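Local coordinates for sortase family protein (PDB 6IXZ) that probably acts as a class C sortase, a membrane-associated cysteine transpeptidase of the kind that joins pilin subunits into pili on the surface of Clostridium perfringens, at residues Tyr38-Asn42 and Gly43-Asn47; Asn19-Asp23 and Glu24-Asp28; Thr120-Asp123 and Lys124-Asp127; Asp27-Ile30 and Lys31-Lys35. All coordinates share one frame; numbering follows the deposited sequence.

Interaction 1 of 4, residues Tyr38-Asn42 and Gly43-Asn47; sequences YDLFN and GTAEN
Thr44 folds back onto the last full turn of the helix and grips the carbonyl of Asp39 twice. Its backbone N lies 3.0 Å from Asp39 O, nearly in line with the C=O bond, and its hydroxyl OG1 donates to the same oxygen over 3.1 Å, coming in from the side at a C=O...donor angle of 110°, tilted a little out of the carbonyl plane. OG1 can do this because chi1 of 57° sets it between the backbone N and carbonyl carbon of Thr44, facing back down the helix. The same hydroxyl rests against the Asp39 side chain, 3.4 Å from CB, with the two side chains crossing at about a right angle. Ala45 N adds a weak third bond to Asp39 O.

One step further out, Gly43 N bonds to Leu40 O at 3.3 Å, approaching from above the carbonyl plane. Together with the Thr44 N bond and the positive phi of Gly43 (69°), this makes a Schellman motif with Gly43 as its C-prime residue. Next to the motif there is a small apolar contact, Ala45 CB 4.2 Å from Leu40 CB.

The turn closes helix 23-41 at the protein surface and sends the chain into the long loop before strand 60-66, while Phe41 leans on Asn102, Ile160 and Asp162 in neighbouring loops.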
loop_
_atom_site.group_PDB
_atom_site.type_symbol
_atom_site.label_atom_id
_atom_site.label_comp_id
_atom_site.label_asym_id
_atom_site.label_seq_id
_atom_site.Cartn_x
_atom_site.Cartn_y
_atom_site.Cartn_z
ATOM N N TYR A 38 -13.474 -8.293 -1.144
ATOM C CA TYR A 38 -14.145 -9.599 -1.070
ATOM C C TYR A 38 -14.433 -10.088 -2.481
ATOM O O TYR A 38 -14.117 -11.224 -2.841
ATOM C CB TYR A 38 -15.447 -9.475 -0.262
ATOM C CG TYR A 38 -16.382 -10.680 -0.332
ATOM C CD1 TYR A 38 -17.298 -10.813 -1.368
ATOM C CD2 TYR A 38 -16.399 -11.640 0.683
ATOM C CE1 TYR A 38 -18.166 -11.896 -1.429
ATOM C CE2 TYR A 38 -17.255 -12.736 0.619
ATOM C CZ TYR A 38 -18.136 -12.852 -0.435
ATOM O OH TYR A 38 -19.005 -13.913 -0.491
ATOM N N ASP A 39 -14.996 -9.205 -3.298
ATOM C CA ASP A 39 -15.230 -9.525 -4.697
ATOM C C ASP A 39 -13.940 -9.878 -5.380
ATOM O O ASP A 39 -13.948 -10.668 -6.321
ATOM C CB ASP A 39 -15.864 -8.357 -5.447
ATOM C CG ASP A 39 -17.347 -8.230 -5.186
ATOM O OD1 ASP A 39 -17.927 -9.139 -4.565
ATOM O OD2 ASP A 39 -17.920 -7.187 -5.569
ATOM N N LEU A 40 -12.857 -9.189 -5.017
ATOM C CA LEU A 40 -11.576 -9.417 -5.682
ATOM C C LEU A 40 -10.991 -10.775 -5.275
ATOM O O LEU A 40 -10.504 -11.521 -6.105
ATOM C CB LEU A 40 -10.591 -8.264 -5.403
ATOM C CG LEU A 40 -9.133 -8.457 -5.863
ATOM C CD1 LEU A 40 -8.975 -8.316 -7.381
ATOM C CD2 LEU A 40 -8.204 -7.489 -5.140
ATOM N N PHE A 41 -11.092 -11.120 -3.996
ATOM C CA PHE A 41 -10.715 -12.447 -3.522
ATOM C C PHE A 41 -11.547 -13.559 -4.192
ATOM O O PHE A 41 -11.102 -14.706 -4.284
ATOM C CB PHE A 41 -10.884 -12.487 -2.000
ATOM C CG PHE A 41 -10.661 -13.836 -1.389
ATOM C CD1 PHE A 41 -11.681 -14.473 -0.703
ATOM C CD2 PHE A 41 -9.399 -14.414 -1.401
ATOM C CE1 PHE A 41 -11.469 -15.715 -0.116
ATOM C CE2 PHE A 41 -9.181 -15.652 -0.837
ATOM C CZ PHE A 41 -10.217 -16.307 -0.187
ATOM N N ASN A 42 -12.744 -13.212 -4.653
ATOM C CA ASN A 42 -13.677 -14.169 -5.257
ATOM C C ASN A 42 -13.763 -14.090 -6.772
ATOM O O ASN A 42 -14.691 -14.621 -7.362
ATOM C CB ASN A 42 -15.078 -13.955 -4.676
ATOM C CG ASN A 42 -15.123 -14.214 -3.192
ATOM O OD1 ASN A 42 -15.725 -13.461 -2.431
ATOM N ND2 ASN A 42 -14.399 -15.230 -2.757
ATOM N N GLY A 43 -12.812 -13.414 -7.402
ATOM C CA GLY A 43 -12.664 -13.479 -8.855
ATOM C C GLY A 43 -13.790 -12.817 -9.626
ATOM O O GLY A 43 -13.948 -13.059 -10.818
ATOM N N THR A 44 -14.552 -11.953 -8.960
ATOM C CA THR A 44 -15.691 -11.298 -9.595
ATOM C C THR A 44 -15.464 -9.813 -9.867
ATOM O O THR A 44 -16.255 -9.200 -10.565
ATOM C CB THR A 44 -17.001 -11.481 -8.786
ATOM O OG1 THR A 44 -16.840 -10.984 -7.453
ATOM C CG2 THR A 44 -17.403 -12.946 -8.722
ATOM N N ALA A 45 -14.373 -9.236 -9.359
ATOM C CA ALA A 45 -14.024 -7.857 -9.714
ATOM C C ALA A 45 -13.630 -7.806 -11.188
ATOM O O ALA A 45 -13.173 -8.788 -11.732
ATOM C CB ALA A 45 -12.881 -7.345 -8.845
ATOM N N GLU A 46 -13.825 -6.672 -11.840
ATOM C CA GLU A 46 -13.230 -6.463 -13.160
ATOM C C GLU A 46 -11.872 -5.814 -12.930
ATOM O O GLU A 46 -11.464 -5.630 -11.775
ATOM C CB GLU A 46 -14.127 -5.583 -14.025
ATOM C CG GLU A 46 -15.587 -6.014 -14.021
ATOM C CD GLU A 46 -16.461 -5.119 -14.881
ATOM O OE1 GLU A 46 -15.961 -4.607 -15.906
ATOM O OE2 GLU A 46 -17.652 -4.952 -14.550
ATOM N N ASN A 47 -11.133 -5.545 -14.002
ATOM C CA ASN A 47 -9.754 -5.086 -13.851
ATOM C C ASN A 47 -9.668 -3.561 -13.800
ATOM O O ASN A 47 -8.904 -2.916 -14.525
ATOM C CB ASN A 47 -8.862 -5.704 -14.921
ATOM C CG ASN A 47 -8.680 -7.197 -14.715
ATOM O OD1 ASN A 47 -8.266 -7.638 -13.639
ATOM N ND2 ASN A 47 -9.087 -7.987 -15.702
#

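Interaction 2 of 4, residues Asn19-Asp23 and Glu24-Asp28; sequences NNVKD and EEVDD
With chi1 of 168° in Val21 and -178° in Val26, one methyl of each valine is turned toward the other. In Val21 the branch opposite the backbone N is CG1, which reaches forward over the first turn of the helix; in Val26 it is CG2, lying beside the backbone N, that faces back toward the incoming chain. The two methyls meet at 3.7 Å, the side chains running at a slant to each other. Val21 CG1 also touches Glu25 CB at 3.8 Å, here with the side chains about perpendicular, so this one methyl sits against two consecutive residues of the helix. Glu25 makes the contact with its CB alone; its chain bends at chi2 on the way to the carboxylate.

Behind the methyls the backbone closes the turn. Lys22 O accepts from Val26 N at 3.1 Å; Glu25 N lies only 2.5 Å from Lys22 O, too short to be trusted in detail. The next carbonyl is in regular helical geometry: Asp27 N reaches Asp23 O at 2.8 Å with an almost straight N-H...O angle of 179°.

Acidic residues crowd this end, and Asp23, Glu24 and Glu25, in the first turn, probably interact favourably with the helix dipole. Lys22 occupies the N-cap position, and Val21, just before it, packs on Val26 four residues past the cap: this is the hydrophobic staple, the apolar contact that often marks a helix N-terminus, here starting helix 23-41 after the loop from helix 5-18.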
loop_
_atom_site.group_PDB
_atom_site.type_symbol
_atom_site.label_atom_id
_atom_site.label_comp_id
_atom_site.label_asym_id
_atom_site.label_seq_id
_atom_site.Cartn_x
_atom_site.Cartn_y
_atom_site.Cartn_z
ATOM N N ASN A 19 -10.126 14.404 7.761
ATOM C CA ASN A 19 -10.647 14.841 9.056
ATOM C C ASN A 19 -11.982 15.601 8.970
ATOM O O ASN A 19 -12.678 15.737 9.976
ATOM C CB ASN A 19 -9.605 15.681 9.798
ATOM C CG ASN A 19 -8.653 14.831 10.623
ATOM O OD1 ASN A 19 -8.698 13.602 10.571
ATOM N ND2 ASN A 19 -7.799 15.483 11.402
ATOM N N ASN A 20 -12.340 16.074 7.776
ATOM C CA ASN A 20 -13.571 16.859 7.585
ATOM C C ASN A 20 -14.644 16.154 6.759
ATOM O O ASN A 20 -15.653 16.762 6.407
ATOM C CB ASN A 20 -13.256 18.204 6.915
ATOM C CG ASN A 20 -12.506 19.156 7.830
ATOM O OD1 ASN A 20 -12.838 19.308 9.011
ATOM N ND2 ASN A 20 -11.485 19.807 7.283
ATOM N N VAL A 21 -14.422 14.886 6.428
ATOM C CA VAL A 21 -15.444 14.077 5.769
ATOM C C VAL A 21 -16.346 13.425 6.814
ATOM O O VAL A 21 -15.858 12.849 7.787
ATOM C CB VAL A 21 -14.813 12.967 4.902
ATOM C CG1 VAL A 21 -15.863 11.956 4.467
ATOM C CG2 VAL A 21 -14.121 13.571 3.692
ATOM N N LYS A 22 -17.652 13.451 6.563
ATOM C CA LYS A 22 -18.638 12.990 7.537
ATOM C C LYS A 22 -18.552 11.491 7.845
ATOM O O LYS A 22 -18.583 10.647 6.938
ATOM C CB LYS A 22 -20.049 13.333 7.051
ATOM C CG LYS A 22 -20.311 14.829 6.924
ATOM C CD LYS A 22 -19.886 15.606 8.169
ATOM C CE LYS A 22 -18.538 16.300 7.988
ATOM N NZ LYS A 22 -17.990 16.884 9.250
ATOM N N ASP A 23 -18.551 11.172 9.136
ATOM C CA ASP A 23 -18.451 9.786 9.608
ATOM C C ASP A 23 -19.199 8.832 8.671
ATOM O O ASP A 23 -18.643 7.845 8.181
ATOM C CB ASP A 23 -19.013 9.652 11.037
ATOM C CG ASP A 23 -18.372 10.633 12.034
ATOM O OD1 ASP A 23 -17.315 11.231 11.727
ATOM O OD2 ASP A 23 -18.933 10.791 13.143
ATOM N N GLU A 24 -20.458 9.156 8.413
ATOM C CA GLU A 24 -21.303 8.352 7.555
ATOM C C GLU A 24 -20.612 8.068 6.228
ATOM O O GLU A 24 -20.684 6.957 5.700
ATOM C CB GLU A 24 -22.628 9.076 7.291
ATOM C CG GLU A 24 -23.782 8.141 6.976
ATOM C CD GLU A 24 -24.460 7.611 8.228
ATOM O OE1 GLU A 24 -25.707 7.541 8.248
ATOM O OE2 GLU A 24 -23.750 7.275 9.199
ATOM N N GLU A 25 -20.022 9.101 5.642
ATOM C CA GLU A 25 -19.457 8.952 4.312
ATOM C C GLU A 25 -18.217 8.073 4.355
ATOM O O GLU A 25 -18.044 7.239 3.486
ATOM C CB GLU A 25 -19.152 10.310 3.676
ATOM C CG GLU A 25 -20.360 10.911 2.972
ATOM C CD GLU A 25 -20.011 11.551 1.635
ATOM O OE1 GLU A 25 -18.869 12.042 1.481
ATOM O OE2 GLU A 25 -20.888 11.574 0.743
ATOM N N VAL A 26 -17.393 8.233 5.393
ATOM C CA VAL A 26 -16.219 7.382 5.596
ATOM C C VAL A 26 -16.650 5.924 5.756
ATOM O O VAL A 26 -16.088 5.030 5.108
ATOM C CB VAL A 26 -15.407 7.792 6.850
ATOM C CG1 VAL A 26 -14.171 6.907 6.999
ATOM C CG2 VAL A 26 -15.016 9.269 6.793
ATOM N N ASP A 27 -17.641 5.695 6.627
ATOM C CA ASP A 27 -18.237 4.359 6.827
ATOM C C ASP A 27 -18.664 3.743 5.514
ATOM O O ASP A 27 -18.395 2.579 5.235
ATOM C CB ASP A 27 -19.467 4.434 7.741
ATOM C CG ASP A 27 -19.106 4.427 9.219
ATOM O OD1 ASP A 27 -17.905 4.441 9.531
ATOM O OD2 ASP A 27 -20.022 4.328 10.067
ATOM N N ASP A 28 -19.369 4.513 4.704
ATOM C CA ASP A 28 -19.901 3.954 3.471
ATOM C C ASP A 28 -18.797 3.689 2.442
ATOM O O ASP A 28 -18.868 2.718 1.690
ATOM C CB ASP A 28 -21.048 4.820 2.922
ATOM C CG ASP A 28 -22.416 4.439 3.544
ATOM O OD1 ASP A 28 -22.934 3.329 3.252
ATOM O OD2 ASP A 28 -22.931 5.200 4.392
#

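Interaction 3 of 4, residues Thr120-Asp123 and Lys124-Asp127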
loop_
_atom_site.group_PDB
_atom_site.type_symbol
_atom_site.label_atom_id
_atom_site.label_comp_id
_atom_site.label_asym_id
_atom_site.label_seq_id
_atom_site.Cartn_x
_atom_site.Cartn_y
_atom_site.Cartn_z
ATOM N N THR A 120 13.509 2.411 -0.275
ATOM C CA THR A 120 14.871 1.864 -0.420
ATOM C C THR A 120 15.376 1.122 0.815
ATOM O O THR A 120 15.836 -0.021 0.716
ATOM C CB THR A 120 15.868 2.959 -0.830
ATOM O OG1 THR A 120 15.573 3.382 -2.180
ATOM C CG2 THR A 120 17.318 2.458 -0.747
ATOM N N ASP A 121 15.183 1.715 1.989
ATOM C CA ASP A 121 15.716 1.138 3.209
ATOM C C ASP A 121 14.926 -0.068 3.765
ATOM O O ASP A 121 15.264 -0.578 4.844
ATOM C CB ASP A 121 15.835 2.232 4.270
ATOM C CG ASP A 121 16.984 3.193 3.978
ATOM O OD1 ASP A 121 17.877 2.847 3.171
ATOM O OD2 ASP A 121 16.992 4.300 4.519
ATOM N N ILE A 122 13.880 -0.532 3.064
ATOM C CA ILE A 122 13.191 -1.752 3.506
ATOM C C ILE A 122 14.081 -2.961 3.354
ATOM O O ILE A 122 13.826 -3.981 3.983
ATOM C CB ILE A 122 11.809 -2.027 2.858
ATOM C CG1 ILE A 122 11.943 -2.463 1.390
ATOM C CG2 ILE A 122 10.909 -0.822 3.060
ATOM C CD1 ILE A 122 10.631 -2.862 0.756
ATOM N N ASP A 123 15.233 -2.763 2.734
ATOM C CA ASP A 123 16.226 -3.801 2.712
ATOM C C ASP A 123 16.969 -3.959 4.052
ATOM O O ASP A 123 17.603 -4.990 4.275
ATOM C CB ASP A 123 17.170 -3.610 1.539
ATOM C CG ASP A 123 18.201 -2.568 1.803
ATOM O OD1 ASP A 123 17.940 -1.674 2.627
ATOM O OD2 ASP A 123 19.266 -2.650 1.186
ATOM N N LYS A 124 16.682 -3.084 5.011
ATOM C CA LYS A 124 17.226 -3.248 6.377
ATOM C C LYS A 124 16.223 -3.869 7.335
ATOM O O LYS A 124 16.571 -4.266 8.453
ATOM C CB LYS A 124 17.731 -1.909 6.928
ATOM C CG LYS A 124 18.641 -1.140 5.971
ATOM C CD LYS A 124 19.143 0.173 6.575
ATOM C CE LYS A 124 20.116 0.889 5.639
ATOM N NZ LYS A 124 20.515 2.242 6.132
ATOM N N LEU A 125 14.984 -4.032 6.896
ATOM C CA LEU A 125 14.000 -4.668 7.750
ATOM C C LEU A 125 14.284 -6.169 7.904
ATOM O O LEU A 125 14.788 -6.800 6.999
ATOM C CB LEU A 125 12.595 -4.463 7.203
ATOM C CG LEU A 125 12.068 -3.037 7.174
ATOM C CD1 LEU A 125 10.715 -2.987 6.497
ATOM C CD2 LEU A 125 11.985 -2.474 8.582
ATOM N N LYS A 126 13.893 -6.729 9.037
ATOM C CA LYS A 126 13.927 -8.172 9.270
ATOM C C LYS A 126 12.612 -8.685 9.889
ATOM O O LYS A 126 11.764 -7.906 10.296
ATOM C CB LYS A 126 15.114 -8.501 10.176
ATOM C CG LYS A 126 15.194 -7.657 11.436
ATOM C CD LYS A 126 14.006 -7.888 12.362
ATOM C CE LYS A 126 14.245 -7.358 13.770
ATOM N NZ LYS A 126 15.288 -8.149 14.484
ATOM N N ASP A 127 12.435 -10.002 9.925
ATOM C CA ASP A 127 11.279 -10.620 10.581
ATOM C C ASP A 127 11.022 -9.985 11.942
ATOM O O ASP A 127 11.962 -9.706 12.683
ATOM C CB ASP A 127 11.523 -12.125 10.769
ATOM C CG ASP A 127 11.255 -12.924 9.511
ATOM O OD1 ASP A 127 10.666 -12.375 8.539
ATOM O OD2 ASP A 127 11.603 -14.120 9.508
HETATM O O HOH W 1 14.458 -6.580 4.194
#
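Asp121 and Lys124 lie alongside each other and point the same way, one turn apart on the outer side of a 3-10 segment. The lysine is extended beyond CG, which carries CE to 3.9 Å and NZ to 4.0 Å from Asp121 OD1: an electrostatic attraction at most, since the gap is too wide for a salt bridge. The closer charged partner of the aspartate is Lys117, which holds OD2. Asp123 also runs beside Lys124, its OD1 lying 3.5 Å from the lysine CG.

On the inner side Ile122 and Leu125 cross at a slant, Leu125 CD1 packing 3.9 Å from Ile122 CB. Two i to i+3 backbone bonds, the pattern of a 3-10 turn, set this spacing: Lys124 N to Asp121 O at 2.9 Å and Leu125 N to Ile122 O at 3.1 Å. A water donates to Ile122 O and to Leu125 O, linking the two carbonyls where the turn opens out.

The segment precedes strand 130-135. Ile122 packs on Leu182 and Val184 of strand 180-188 and on Leu169 and Thr171 of strand 165-173, its side chain about 10 Å from that of Cys172, the predicted acyl-thioester nucleophile, while Leu125 joins it on Val184.

Interaction 4 of 4, residues Asp27-Ile30 and Lys31-Lys35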
loop_
_atom_site.group_PDB
_atom_site.type_symbol
_atom_site.label_atom_id
_atom_site.label_comp_id
_atom_site.label_asym_id
_atom_site.label_seq_id
_atom_site.Cartn_x
_atom_site.Cartn_y
_atom_site.Cartn_z
ATOM N N ASP A 27 -17.641 5.695 6.627
ATOM C CA ASP A 27 -18.237 4.359 6.827
ATOM C C ASP A 27 -18.664 3.743 5.514
ATOM O O ASP A 27 -18.395 2.579 5.235
ATOM C CB ASP A 27 -19.467 4.434 7.741
ATOM C CG ASP A 27 -19.106 4.427 9.219
ATOM O OD1 ASP A 27 -17.905 4.441 9.531
ATOM O OD2 ASP A 27 -20.022 4.328 10.067
ATOM N N ASP A 28 -19.369 4.513 4.704
ATOM C CA ASP A 28 -19.901 3.954 3.471
ATOM C C ASP A 28 -18.797 3.689 2.442
ATOM O O ASP A 28 -18.868 2.718 1.690
ATOM C CB ASP A 28 -21.048 4.820 2.922
ATOM C CG ASP A 28 -22.416 4.439 3.544
ATOM O OD1 ASP A 28 -22.934 3.329 3.252
ATOM O OD2 ASP A 28 -22.931 5.200 4.392
ATOM N N LEU A 29 -17.725 4.474 2.491
ATOM C CA LEU A 29 -16.579 4.238 1.613
ATOM C C LEU A 29 -15.827 2.950 2.012
ATOM O O LEU A 29 -15.520 2.115 1.180
ATOM C CB LEU A 29 -15.621 5.438 1.628
ATOM C CG LEU A 29 -14.363 5.206 0.776
ATOM C CD1 LEU A 29 -14.744 4.933 -0.671
ATOM C CD2 LEU A 29 -13.380 6.372 0.872
ATOM N N ILE A 30 -15.596 2.774 3.302
ATOM C CA ILE A 30 -14.947 1.562 3.809
ATOM C C ILE A 30 -15.762 0.299 3.489
ATOM O O ILE A 30 -15.204 -0.760 3.151
ATOM C CB ILE A 30 -14.757 1.686 5.336
ATOM C CG1 ILE A 30 -13.806 2.850 5.660
ATOM C CG2 ILE A 30 -14.276 0.373 5.943
ATOM C CD1 ILE A 30 -12.341 2.542 5.465
ATOM N N LYS A 31 -17.087 0.410 3.539
ATOM C CA LYS A 31 -17.961 -0.708 3.177
ATOM C C LYS A 31 -17.802 -1.091 1.729
ATOM O O LYS A 31 -17.824 -2.260 1.390
ATOM C CB LYS A 31 -19.439 -0.371 3.402
ATOM C CG LYS A 31 -19.936 -0.656 4.813
ATOM C CD LYS A 31 -21.448 -0.795 4.816
ATOM C CE LYS A 31 -22.151 0.519 4.588
ATOM N NZ LYS A 31 -23.625 0.302 4.471
ATOM N N ASN A 32 -17.721 -0.098 0.862
ATOM C CA ASN A 32 -17.584 -0.367 -0.554
ATOM C C ASN A 32 -16.190 -0.918 -0.914
ATOM O O ASN A 32 -16.074 -1.852 -1.712
ATOM C CB ASN A 32 -17.912 0.890 -1.347
ATOM C CG ASN A 32 -19.391 1.235 -1.306
ATOM O OD1 ASN A 32 -20.247 0.366 -1.429
ATOM N ND2 ASN A 32 -19.693 2.514 -1.172
ATOM N N ILE A 33 -15.156 -0.427 -0.239
ATOM C CA ILE A 33 -13.834 -1.020 -0.370
ATOM C C ILE A 33 -13.822 -2.457 0.149
ATOM O O ILE A 33 -13.185 -3.355 -0.435
ATOM C CB ILE A 33 -12.788 -0.205 0.392
ATOM C CG1 ILE A 33 -12.635 1.180 -0.251
ATOM C CG2 ILE A 33 -11.458 -0.947 0.419
ATOM C CD1 ILE A 33 -11.887 2.167 0.611
ATOM N N ASN A 34 -14.503 -2.673 1.275
ATOM C CA ASN A 34 -14.554 -3.997 1.853
ATOM C C ASN A 34 -15.222 -4.967 0.875
ATOM O O ASN A 34 -14.689 -6.044 0.630
ATOM C CB ASN A 34 -15.257 -3.970 3.226
ATOM C CG ASN A 34 -14.300 -3.658 4.353
ATOM O OD1 ASN A 34 -13.090 -3.802 4.196
ATOM N ND2 ASN A 34 -14.831 -3.230 5.501
ATOM N N LYS A 35 -16.272 -4.503 0.186
ATOM C CA LYS A 35 -16.984 -5.303 -0.834
ATOM C C LYS A 35 -16.088 -5.628 -2.012
ATOM O O LYS A 35 -16.070 -6.752 -2.514
ATOM C CB LYS A 35 -18.182 -4.531 -1.382
ATOM C CG LYS A 35 -19.525 -5.117 -1.014
ATOM C CD LYS A 35 -20.574 -4.801 -2.071
ATOM C CE LYS A 35 -21.763 -5.745 -1.960
ATOM N NZ LYS A 35 -23.033 -5.131 -2.441
#
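The Asn34 amide lies alongside Ile30, and its ND2 comes within 3.7 Å of the methyl CG2. The Asn32 amide folds back along the helix in a similar way, with ND2 3.0 Å from Asp28 O; the angle is poor for a hydrogen bond, and that carbonyl instead accepts from Asn32 N at 3.2 Å. The carboxylate of Asp28 turns to Lys31, its OD1 forming a salt bridge of 3.3 Å with NZ, long enough to count as weak. The two side chains run side by side in the same direction, and the lysine chain, bent at chi3 (-71°), brings CE as well as NZ up to that oxygen.

The apolar pair is Leu29 and Ile33, which cross at a slant. With CG of Leu29 opposite its backbone N (chi1 177°), that carbon meets Ile33 CD1 at 3.9 Å. The backbone keeps the spacing: Ile33 N bonds to Leu29 O at 2.9 Å, and Lys31 N and Asn34 N bond in the same way to Asp27 O and Ile30 O.

Ile33 is buried against Val98 and Leu136, whereas Asn32 touches Tyr52 and Leu53 in the loop that follows the helix. An apolar pair at i to i+4 turned inward and an acid-lysine pair at i to i+3 on the exposed side are characteristic of an amphipathic alpha-helix lying against the body of a domain, as the middle of helix 23-41 does here.

In the fold
Three of the four contacts follow one another along helix 23-41: interaction 2 starts it, interaction 4 occupies its middle and interaction 1 ends it. Interactions 2 and 4 share Asp27 and Asp28, with centres about 11 Å apart; the centres of interactions 4 and 1 are about 15 Å apart, and those of interactions 2 and 1 about 25 Å. Interaction 3 comes later in the chain and across the molecule, its centre about 31 to 35 Å from theirs and on the opposite side of the chain's centre. The helix contacts thus shape an N-terminal element away from the predicted catalytic residues, whereas residues 120-127 pack on the sheet strands nearer to them.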